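Local coordinates for ABC transporter substrate-binding protein (Bradyrhizobium japonicum, PDB 4I1D), which probably captures a small solute, perhaps a polyamine, in the periplasm for uptake by an ABC transporter, and can hold d-malate in its pocket, at residues Gln4-Gln10 with Thr33-Ile39; Asp58-Thr64 with Ser230-Leu236; Ile84-Met90 with Leu249-Pro255. All blocks are in the same frame, centred on the assembly; numbering follows the deposited sequence.

Contact 1 (Gln4-Gln10 with Thr33-Ile39); sequences QITFVSQ and TINQDSI
The amides of Gln4 and Asn35 meet with their planes 63° apart, and the closest atoms, Gln4 OE1 and Asn35 OD1 at 3.5 Å, are two acceptors, so this approach is packing rather than a hydrogen bond. The strands that carry them are the two strands of a beta-alpha-beta unit, whose crossover is helix 12-30. Phe7, on the other side of the sheet, touches the neighbouring strand through its root: Phe7 CB lies 3.7 Å from Ile34 CG2. Its ring meets that of Phe248 of helix 242-252, the planes about 70° apart, and the side chain also touches Val59 and Gln18. The strands run parallel, and six backbone hydrogen bonds zigzag between them: Ile5, Phe7 and Ser9 each donate to and accept from the partner strand, the shortest bond being Phe7 N to Asn35 O at 2.7 Å. Val8 divides its two methyls between neighbours. With CG1 anti to the backbone N (chi1 -178°), Val8 CG1 reaches 4.0 Å from Ile39 CG2, while Val8 CG2 sits 3.8 Å from Asp37 CB. The buried carboxylate of Asp37 has several partners. OD2 takes Trp57 NE1 and a salt bridge from Arg208 of the second subunit, the arginine seen to bind malate in this protein. OD1 turns back on its own strand, where Ser38 N donates to Asp37 OD1 at 2.8 Å from above the carboxylate plane.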
loop_
_atom_site.group_PDB
_atom_site.type_symbol
_atom_site.label_atom_id
_atom_site.label_comp_id
_atom_site.label_asym_id
_atom_site.label_seq_id
_atom_site.Cartn_x
_atom_site.Cartn_y
_atom_site.Cartn_z
ATOM N N GLN A 4 48.691 -7.058 -0.083
ATOM C CA GLN A 4 47.501 -7.591 -0.729
ATOM C C GLN A 4 46.570 -6.485 -1.205
ATOM O O GLN A 4 46.710 -5.327 -0.817
ATOM C CB GLN A 4 46.738 -8.492 0.237
ATOM C CG GLN A 4 46.184 -7.749 1.443
ATOM C CD GLN A 4 45.840 -8.675 2.597
ATOM O OE1 GLN A 4 45.775 -9.899 2.435
ATOM N NE2 GLN A 4 45.629 -8.095 3.777
ATOM N N ILE A 5 45.627 -6.867 -2.059
ATOM C CA ILE A 5 44.522 -6.018 -2.451
ATOM C C ILE A 5 43.310 -6.916 -2.643
ATOM O O ILE A 5 43.430 -8.142 -2.699
ATOM C CB ILE A 5 44.775 -5.294 -3.792
ATOM C CG1 ILE A 5 45.017 -6.314 -4.910
ATOM C CG2 ILE A 5 45.918 -4.297 -3.668
ATOM C CD1 ILE A 5 44.883 -5.740 -6.306
ATOM N N THR A 6 42.138 -6.301 -2.735
ATOM C CA THR A 6 40.943 -7.025 -3.127
ATOM C C THR A 6 40.491 -6.485 -4.477
ATOM O O THR A 6 40.239 -5.285 -4.631
ATOM C CB THR A 6 39.821 -6.907 -2.090
ATOM O OG1 THR A 6 40.212 -7.586 -0.895
ATOM C CG2 THR A 6 38.543 -7.552 -2.616
ATOM N N PHE A 7 40.430 -7.386 -5.450
ATOM C CA PHE A 7 40.059 -7.070 -6.822
ATOM C C PHE A 7 38.633 -7.565 -7.081
ATOM O O PHE A 7 38.311 -8.712 -6.779
ATOM C CB PHE A 7 41.033 -7.767 -7.768
ATOM C CG PHE A 7 40.667 -7.644 -9.213
ATOM C CD1 PHE A 7 41.104 -6.561 -9.961
ATOM C CD2 PHE A 7 39.882 -8.606 -9.826
ATOM C CE1 PHE A 7 40.771 -6.445 -11.298
ATOM C CE2 PHE A 7 39.536 -8.497 -11.165
ATOM C CZ PHE A 7 39.978 -7.412 -11.903
ATOM N N VAL A 8 37.785 -6.714 -7.649
ATOM C CA VAL A 8 36.382 -7.067 -7.842
ATOM C C VAL A 8 35.963 -6.992 -9.314
ATOM O O VAL A 8 36.161 -5.972 -9.967
ATOM C CB VAL A 8 35.474 -6.124 -7.024
ATOM C CG1 VAL A 8 34.017 -6.515 -7.185
ATOM C CG2 VAL A 8 35.899 -6.131 -5.555
ATOM N N SER A 9 35.370 -8.068 -9.826
ATOM C CA SER A 9 34.858 -8.092 -11.195
ATOM C C SER A 9 33.496 -8.799 -11.234
ATOM O O SER A 9 32.796 -8.847 -10.222
ATOM C CB SER A 9 35.871 -8.753 -12.147
ATOM O OG SER A 9 35.448 -8.674 -13.504
ATOM N N GLN A 10 33.122 -9.351 -12.388
ATOM C CA GLN A 10 31.758 -9.853 -12.581
ATOM C C GLN A 10 31.611 -11.371 -12.467
ATOM O O GLN A 10 30.528 -11.911 -12.704
ATOM C CB GLN A 10 31.174 -9.367 -13.915
ATOM C CG GLN A 10 30.427 -8.046 -13.839
ATOM C CD GLN A 10 31.097 -6.945 -14.646
ATOM O OE1 GLN A 10 32.266 -6.621 -14.425
ATOM N NE2 GLN A 10 30.356 -6.365 -15.590
ATOM N N THR A 33 49.293 -10.889 -2.683
ATOM C CA THR A 33 48.100 -11.721 -2.704
ATOM C C THR A 33 46.925 -10.905 -3.265
ATOM O O THR A 33 46.610 -9.822 -2.775
ATOM C CB THR A 33 47.764 -12.263 -1.292
ATOM O OG1 THR A 33 48.720 -13.264 -0.917
ATOM C CG2 THR A 33 46.373 -12.880 -1.256
ATOM N N ILE A 34 46.287 -11.413 -4.308
ATOM C CA ILE A 34 45.097 -10.756 -4.831
ATOM C C ILE A 34 43.854 -11.487 -4.349
ATOM O O ILE A 34 43.536 -12.570 -4.830
ATOM C CB ILE A 34 45.116 -10.689 -6.372
ATOM C CG1 ILE A 34 46.472 -10.157 -6.850
ATOM C CG2 ILE A 34 43.939 -9.833 -6.905
ATOM C CD1 ILE A 34 46.564 -9.929 -8.343
ATOM N N ASN A 35 43.163 -10.908 -3.375
ATOM C CA ASN A 35 41.878 -11.452 -2.956
ATOM C C ASN A 35 40.794 -10.998 -3.925
ATOM O O ASN A 35 40.746 -9.834 -4.331
ATOM C CB ASN A 35 41.553 -11.021 -1.533
ATOM C CG ASN A 35 42.703 -11.278 -0.582
ATOM O OD1 ASN A 35 43.268 -10.346 -0.006
ATOM N ND2 ASN A 35 43.067 -12.549 -0.421
ATOM N N GLN A 36 39.941 -11.931 -4.320
ATOM C CA GLN A 36 38.933 -11.654 -5.328
ATOM C C GLN A 36 37.552 -11.529 -4.725
ATOM O O GLN A 36 37.236 -12.170 -3.724
ATOM C CB GLN A 36 38.910 -12.768 -6.380
ATOM C CG GLN A 36 40.148 -12.829 -7.266
ATOM C CD GLN A 36 39.950 -13.731 -8.471
ATOM O OE1 GLN A 36 38.866 -13.765 -9.065
ATOM N NE2 GLN A 36 40.994 -14.468 -8.841
ATOM N N ASP A 37 36.717 -10.724 -5.370
ATOM C CA ASP A 37 35.299 -10.693 -5.060
ATOM C C ASP A 37 34.569 -10.511 -6.390
ATOM O O ASP A 37 35.208 -10.258 -7.421
ATOM C CB ASP A 37 34.984 -9.558 -4.079
ATOM C CG ASP A 37 33.728 -9.823 -3.252
ATOM O OD1 ASP A 37 33.000 -10.795 -3.561
ATOM O OD2 ASP A 37 33.466 -9.058 -2.293
ATOM N N SER A 38 33.246 -10.654 -6.368
ATOM C CA SER A 38 32.420 -10.527 -7.565
ATOM C C SER A 38 31.091 -9.880 -7.233
ATOM O O SER A 38 30.544 -10.073 -6.146
ATOM C CB SER A 38 32.153 -11.902 -8.198
ATOM O OG SER A 38 33.375 -12.519 -8.566
ATOM N N ILE A 39 30.566 -9.122 -8.186
ATOM C CA ILE A 39 29.253 -8.525 -8.047
ATOM C C ILE A 39 28.784 -8.092 -9.436
ATOM O O ILE A 39 29.591 -7.629 -10.250
ATOM C CB ILE A 39 29.278 -7.330 -7.048
ATOM C CG1 ILE A 39 27.855 -6.929 -6.645
ATOM C CG2 ILE A 39 30.034 -6.143 -7.635
ATOM C CD1 ILE A 39 27.796 -5.907 -5.526
HETATM O O HOH W 1 31.560 -5.627 -11.201
#

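Contact 2 (Asp58-Thr64 with Ser230-Leu236)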
loop_
_atom_site.group_PDB
_atom_site.type_symbol
_atom_site.label_atom_id
_atom_site.label_comp_id
_atom_site.label_asym_id
_atom_site.label_seq_id
_atom_site.Cartn_x
_atom_site.Cartn_y
_atom_site.Cartn_z
ATOM N N ASP A 58 39.538 -2.689 -3.087
ATOM C CA ASP A 58 40.584 -1.782 -3.584
ATOM C C ASP A 58 40.373 -1.435 -5.054
ATOM O O ASP A 58 40.240 -0.264 -5.437
ATOM C CB ASP A 58 41.973 -2.405 -3.413
ATOM C CG ASP A 58 42.360 -2.589 -1.946
ATOM O OD1 ASP A 58 42.501 -1.568 -1.240
ATOM O OD2 ASP A 58 42.538 -3.748 -1.498
ATOM N N VAL A 59 40.347 -2.472 -5.878
ATOM C CA VAL A 59 40.306 -2.300 -7.313
ATOM C C VAL A 59 39.033 -2.923 -7.867
ATOM O O VAL A 59 38.703 -4.064 -7.554
ATOM C CB VAL A 59 41.532 -2.932 -7.987
ATOM C CG1 VAL A 59 41.436 -2.798 -9.493
ATOM C CG2 VAL A 59 42.816 -2.289 -7.465
ATOM N N VAL A 60 38.330 -2.154 -8.687
ATOM C CA VAL A 60 37.092 -2.592 -9.306
ATOM C C VAL A 60 37.187 -2.546 -10.826
ATOM O O VAL A 60 37.668 -1.574 -11.404
ATOM C CB VAL A 60 35.908 -1.728 -8.843
ATOM C CG1 VAL A 60 34.658 -2.071 -9.626
ATOM C CG2 VAL A 60 35.682 -1.936 -7.346
ATOM N N ASP A 61 36.748 -3.627 -11.456
ATOM C CA ASP A 61 36.657 -3.721 -12.903
ATOM C C ASP A 61 35.198 -3.490 -13.287
ATOM O O ASP A 61 34.334 -4.277 -12.914
ATOM C CB ASP A 61 37.093 -5.112 -13.349
ATOM C CG ASP A 61 36.703 -5.415 -14.776
ATOM O OD1 ASP A 61 36.840 -4.505 -15.624
ATOM O OD2 ASP A 61 36.263 -6.558 -15.047
ATOM N N THR A 62 34.922 -2.417 -14.025
ATOM C CA THR A 62 33.537 -2.032 -14.291
ATOM C C THR A 62 33.372 -1.326 -15.647
ATOM O O THR A 62 34.333 -0.749 -16.166
ATOM C CB THR A 62 33.036 -1.120 -13.145
ATOM O OG1 THR A 62 31.612 -0.969 -13.213
ATOM C CG2 THR A 62 33.705 0.247 -13.226
ATOM N N PRO A 63 32.157 -1.372 -16.235
ATOM C CA PRO A 63 31.941 -0.605 -17.466
ATOM C C PRO A 63 32.459 0.822 -17.345
ATOM O O PRO A 63 32.228 1.515 -16.360
ATOM C CB PRO A 63 30.416 -0.631 -17.629
ATOM C CG PRO A 63 30.050 -1.979 -17.072
ATOM C CD PRO A 63 30.962 -2.157 -15.872
ATOM N N THR A 64 33.166 1.238 -18.378
ATOM C CA THR A 64 33.970 2.444 -18.360
ATOM C C THR A 64 33.167 3.699 -17.994
ATOM O O THR A 64 33.675 4.601 -17.329
ATOM C CB THR A 64 34.665 2.591 -19.726
ATOM O OG1 THR A 64 35.458 1.421 -19.960
ATOM C CG2 THR A 64 35.545 3.809 -19.774
ATOM N N SER A 230 33.565 -1.482 -23.393
ATOM C CA SER A 230 34.721 -1.864 -22.590
ATOM C C SER A 230 34.473 -1.714 -21.096
ATOM O O SER A 230 33.660 -0.890 -20.665
ATOM C CB SER A 230 35.921 -0.988 -22.964
ATOM O OG SER A 230 35.725 0.339 -22.496
ATOM N N THR A 231 35.194 -2.497 -20.301
ATOM C CA THR A 231 35.317 -2.193 -18.876
ATOM C C THR A 231 36.695 -1.587 -18.607
ATOM O O THR A 231 37.625 -1.719 -19.422
ATOM C CB THR A 231 35.109 -3.432 -17.976
ATOM O OG1 THR A 231 36.019 -4.464 -18.367
ATOM C CG2 THR A 231 33.661 -3.950 -18.085
ATOM N N SER A 232 36.807 -0.907 -17.471
ATOM C CA SER A 232 38.058 -0.294 -17.046
ATOM C C SER A 232 38.326 -0.591 -15.563
ATOM O O SER A 232 37.400 -0.879 -14.795
ATOM C CB SER A 232 38.018 1.232 -17.265
ATOM O OG SER A 232 37.861 1.552 -18.636
ATOM N N LEU A 233 39.595 -0.507 -15.169
ATOM C CA LEU A 233 39.981 -0.671 -13.777
ATOM C C LEU A 233 40.073 0.702 -13.126
ATOM O O LEU A 233 40.556 1.654 -13.746
ATOM C CB LEU A 233 41.331 -1.363 -13.688
ATOM C CG LEU A 233 41.457 -2.719 -14.381
ATOM C CD1 LEU A 233 42.809 -3.315 -14.053
ATOM C CD2 LEU A 233 40.343 -3.653 -13.931
ATOM N N CYS A 234 39.600 0.792 -11.884
ATOM C CA CYS A 234 39.694 2.008 -11.077
ATOM C C CYS A 234 39.886 1.588 -9.630
ATOM O O CYS A 234 39.684 0.423 -9.287
ATOM C CB CYS A 234 38.426 2.843 -11.198
ATOM S SG CYS A 234 36.927 1.906 -10.766
ATOM N N ILE A 235 40.266 2.540 -8.784
ATOM C CA ILE A 235 40.639 2.260 -7.410
ATOM C C ILE A 235 39.731 3.068 -6.519
ATOM O O ILE A 235 39.528 4.256 -6.768
ATOM C CB ILE A 235 42.095 2.686 -7.148
ATOM C CG1 ILE A 235 43.047 1.921 -8.069
ATOM C CG2 ILE A 235 42.466 2.506 -5.679
ATOM C CD1 ILE A 235 44.499 2.378 -7.959
ATOM N N LEU A 236 39.176 2.442 -5.486
ATOM C CA LEU A 236 38.245 3.152 -4.611
ATOM C C LEU A 236 38.946 4.262 -3.853
ATOM O O LEU A 236 40.085 4.106 -3.413
ATOM C CB LEU A 236 37.529 2.206 -3.640
ATOM C CG LEU A 236 36.307 1.482 -4.220
ATOM C CD1 LEU A 236 36.759 0.386 -5.128
ATOM C CD2 LEU A 236 35.421 0.914 -3.127
#
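Val60 and Cys234 form one hydrogen-bonded pair of this antiparallel pairing and Thr62 and Ser232 another, with Leu236 N to Asp58 O and Thr64 N to Ser230 O continuing the pattern at the two ends and the strand directions 152° apart. Thr64 carries the polar end of the contact. Its hydroxyl stands between two serines, with Thr64 OG1 2.7 Å from Ser232 OG and 2.8 Å from Ser230 OG, both hydrogen bonds. Different first torsions bring both serine hydroxyls in: Ser230 OG lies between its backbone N and carbonyl carbon (chi1 71°), Ser232 OG anti to its carbonyl carbon (chi1 -62°). Strand 59-63 is a central strand of the first lobe of a type 2 periplasmic-binding-protein fold, and strand 219-235 lies antiparallel next to it, the reversed strand that follows a long excursion of the chain and is characteristic of this class. On the side of the sheet bearing Asp61, Leu233 CD2 packs 3.6 Å from Asp61 CB. The carboxylate crosses Thr231, with Asp61 OD1 2.9 Å from Thr231 OG1, a hydroxyl whose strongest partner is Glu103, while Asp61 OD2 is held by Tyr14 and Ser9. The side bearing Val60 and Cys234 also carries Thr62, whose OG1 bonds Trp43 NE1. Toward the Leu236 end the packing turns apolar: Val60 CG2 and Leu236 CD1 approach to 3.4 Å, tighter than ordinary van der Waals contact, and Cys234 SG lies 3.6 Å from Val60 O.

Contact 3 (Ile84-Met90 with Leu249-Pro255)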
loop_
_atom_site.group_PDB
_atom_site.type_symbol
_atom_site.label_atom_id
_atom_site.label_comp_id
_atom_site.label_asym_id
_atom_site.label_seq_id
_atom_site.Cartn_x
_atom_site.Cartn_y
_atom_site.Cartn_z
ATOM N N ILE A 84 52.261 4.547 -13.255
ATOM C CA ILE A 84 51.668 3.456 -14.019
ATOM C C ILE A 84 52.154 3.480 -15.468
ATOM O O ILE A 84 51.373 3.701 -16.393
ATOM C CB ILE A 84 50.131 3.526 -13.966
ATOM C CG1 ILE A 84 49.678 3.901 -12.549
ATOM C CG2 ILE A 84 49.524 2.205 -14.408
ATOM C CD1 ILE A 84 48.189 4.166 -12.416
ATOM N N PRO A 85 53.457 3.239 -15.666
ATOM C CA PRO A 85 54.109 3.364 -16.973
ATOM C C PRO A 85 53.312 2.697 -18.099
ATOM O O PRO A 85 53.114 3.300 -19.157
ATOM C CB PRO A 85 55.440 2.642 -16.764
ATOM C CG PRO A 85 55.705 2.766 -15.313
ATOM C CD PRO A 85 54.375 2.709 -14.641
ATOM N N ASN A 86 52.853 1.472 -17.867
ATOM C CA ASN A 86 52.101 0.747 -18.880
ATOM C C ASN A 86 50.826 1.480 -19.300
ATOM O O ASN A 86 50.435 1.453 -20.469
ATOM C CB ASN A 86 51.788 -0.676 -18.409
ATOM C CG ASN A 86 53.025 -1.553 -18.355
ATOM O OD1 ASN A 86 53.972 -1.356 -19.118
ATOM N ND2 ASN A 86 53.027 -2.523 -17.451
ATOM N N ALA A 87 50.184 2.149 -18.351
ATOM C CA ALA A 87 48.961 2.870 -18.658
ATOM C C ALA A 87 49.288 4.189 -19.346
ATOM O O ALA A 87 48.586 4.614 -20.260
ATOM C CB ALA A 87 48.155 3.110 -17.396
ATOM N N ALA A 88 50.359 4.834 -18.902
ATOM C CA ALA A 88 50.803 6.079 -19.520
ATOM C C ALA A 88 51.157 5.878 -20.989
ATOM O O ALA A 88 50.970 6.780 -21.809
ATOM C CB ALA A 88 51.995 6.656 -18.761
ATOM N N ALA A 89 51.669 4.696 -21.322
ATOM C CA ALA A 89 52.080 4.409 -22.697
ATOM C C ALA A 89 50.891 4.153 -23.630
ATOM O O ALA A 89 51.041 4.179 -24.853
ATOM C CB ALA A 89 53.056 3.238 -22.733
HETATM N N MSE A 90 49.717 3.901 -23.054
HETATM C CA MSE A 90 48.504 3.712 -23.849
HETATM C C MSE A 90 47.994 5.046 -24.394
HETATM O O MSE A 90 48.216 6.093 -23.783
HETATM C CB MSE A 90 47.418 3.018 -23.019
HETATM C CG MSE A 90 47.740 1.561 -22.720
HETATM SE SE MSE A 90 46.610 0.754 -21.343
HETATM C CE MSE A 90 44.866 1.189 -22.075
ATOM N N LEU A 249 47.670 -2.165 -10.926
ATOM C CA LEU A 249 47.081 -1.565 -12.114
ATOM C C LEU A 249 48.096 -1.574 -13.242
ATOM O O LEU A 249 47.763 -1.811 -14.398
ATOM C CB LEU A 249 46.645 -0.129 -11.831
ATOM C CG LEU A 249 45.159 0.131 -12.039
ATOM C CD1 LEU A 249 44.345 -0.810 -11.168
ATOM C CD2 LEU A 249 44.824 1.584 -11.738
ATOM N N ASN A 250 49.348 -1.320 -12.895
ATOM C CA ASN A 250 50.385 -1.286 -13.900
ATOM C C ASN A 250 50.646 -2.665 -14.516
ATOM O O ASN A 250 50.807 -2.784 -15.732
ATOM C CB ASN A 250 51.662 -0.680 -13.331
ATOM C CG ASN A 250 52.731 -0.543 -14.372
ATOM O OD1 ASN A 250 52.568 0.201 -15.340
ATOM N ND2 ASN A 250 53.834 -1.261 -14.192
ATOM N N GLU A 251 50.679 -3.702 -13.679
ATOM C CA GLU A 251 50.783 -5.071 -14.181
ATOM C C GLU A 251 49.531 -5.530 -14.948
ATOM O O GLU A 251 49.619 -6.361 -15.850
ATOM C CB GLU A 251 51.091 -6.058 -13.050
ATOM C CG GLU A 251 52.543 -6.039 -12.577
ATOM C CD GLU A 251 53.534 -6.189 -13.726
ATOM O OE1 GLU A 251 53.532 -7.256 -14.383
ATOM O OE2 GLU A 251 54.307 -5.234 -13.979
ATOM N N ALA A 252 48.368 -4.997 -14.585
ATOM C CA ALA A 252 47.119 -5.458 -15.174
ATOM C C ALA A 252 46.991 -5.033 -16.632
ATOM O O ALA A 252 46.325 -5.707 -17.418
ATOM C CB ALA A 252 45.921 -4.954 -14.369
ATOM N N VAL A 253 47.613 -3.914 -16.993
ATOM C CA VAL A 253 47.566 -3.462 -18.382
ATOM C C VAL A 253 48.896 -3.695 -19.089
ATOM O O VAL A 253 49.187 -3.085 -20.114
ATOM C CB VAL A 253 47.130 -1.985 -18.523
ATOM C CG1 VAL A 253 45.772 -1.761 -17.865
ATOM C CG2 VAL A 253 48.188 -1.031 -17.967
ATOM N N ASP A 254 49.704 -4.583 -18.529
ATOM C CA ASP A 254 50.933 -5.019 -19.189
ATOM C C ASP A 254 50.561 -5.671 -20.524
ATOM O O ASP A 254 49.681 -6.533 -20.577
ATOM C CB ASP A 254 51.684 -6.000 -18.279
ATOM C CG ASP A 254 52.915 -6.597 -18.939
ATOM O OD1 ASP A 254 54.035 -6.089 -18.695
ATOM O OD2 ASP A 254 52.764 -7.589 -19.686
ATOM N N PRO A 255 51.204 -5.235 -21.616
ATOM C CA PRO A 255 50.965 -5.809 -22.945
ATOM C C PRO A 255 50.827 -7.340 -22.951
ATOM O O PRO A 255 49.833 -7.844 -23.477
ATOM C CB PRO A 255 52.210 -5.380 -23.725
ATOM C CG PRO A 255 52.539 -4.051 -23.140
ATOM C CD PRO A 255 52.182 -4.134 -21.667
#
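Asn250 and Asn86 join two helix ends through a pair of bonds, the single turn of helix 85-88 lying against the last turn of helix 242-252. Asn250 OD1 accepts from Asn86 N at 2.8 Å, the donor approaching almost in line with the carbonyl. In return Asn86 ND2 donates to Asn250 O at 2.8 Å; the bond is nearly straight at 177° and lies in the plane of the donor amide, but it reaches the acceptor from 46° above the carbonyl plane. The two side-chain amide planes are nearly parallel. Asn250 CG lies anti to its backbone N (chi1 -176°), which carries OD1 over to Pro85 CD, 3.2 Å away. An alanine at Asn250 would keep the main-chain acceptor but is likely to leave Asn86 N without its mate and open a gap beside the proline ring. Outside this core, Ile84 CG2 packs 3.6 Å from Asn250 CA, and Val253 CG2 meets Asn86 CB at 3.6 Å. Val100 backs Val253 from strand 100-112, and Asp254 OD2 accepts from His257 N at the start of helix 255-260. Selenomethionine Met90 packs on Val253, its SE 4.0 Å from Val253 CB.

From the N terminus, contact 1 closes first, bringing strand 33-38 back beside strand 4-9 after the excursion through helix 12-30. Contact 2 opens only afterwards, with strand 59-63 lying on the other edge of strand 4-9, so the two follow in series yet build one sheet; backbone bonds such as Val8 N to Val59 O unite them. Contact 3 opens at residue 84, inside the long chain excursion that contact 2 closes at 230-236, and itself closes later at 249-255: the two cross. Strand 219-235 is followed in the chain by helix 242-252, whose Leu249 and Ala252 pack on Leu233, so contact 3 ties helix 85-88 to a helix already lying on the sheet.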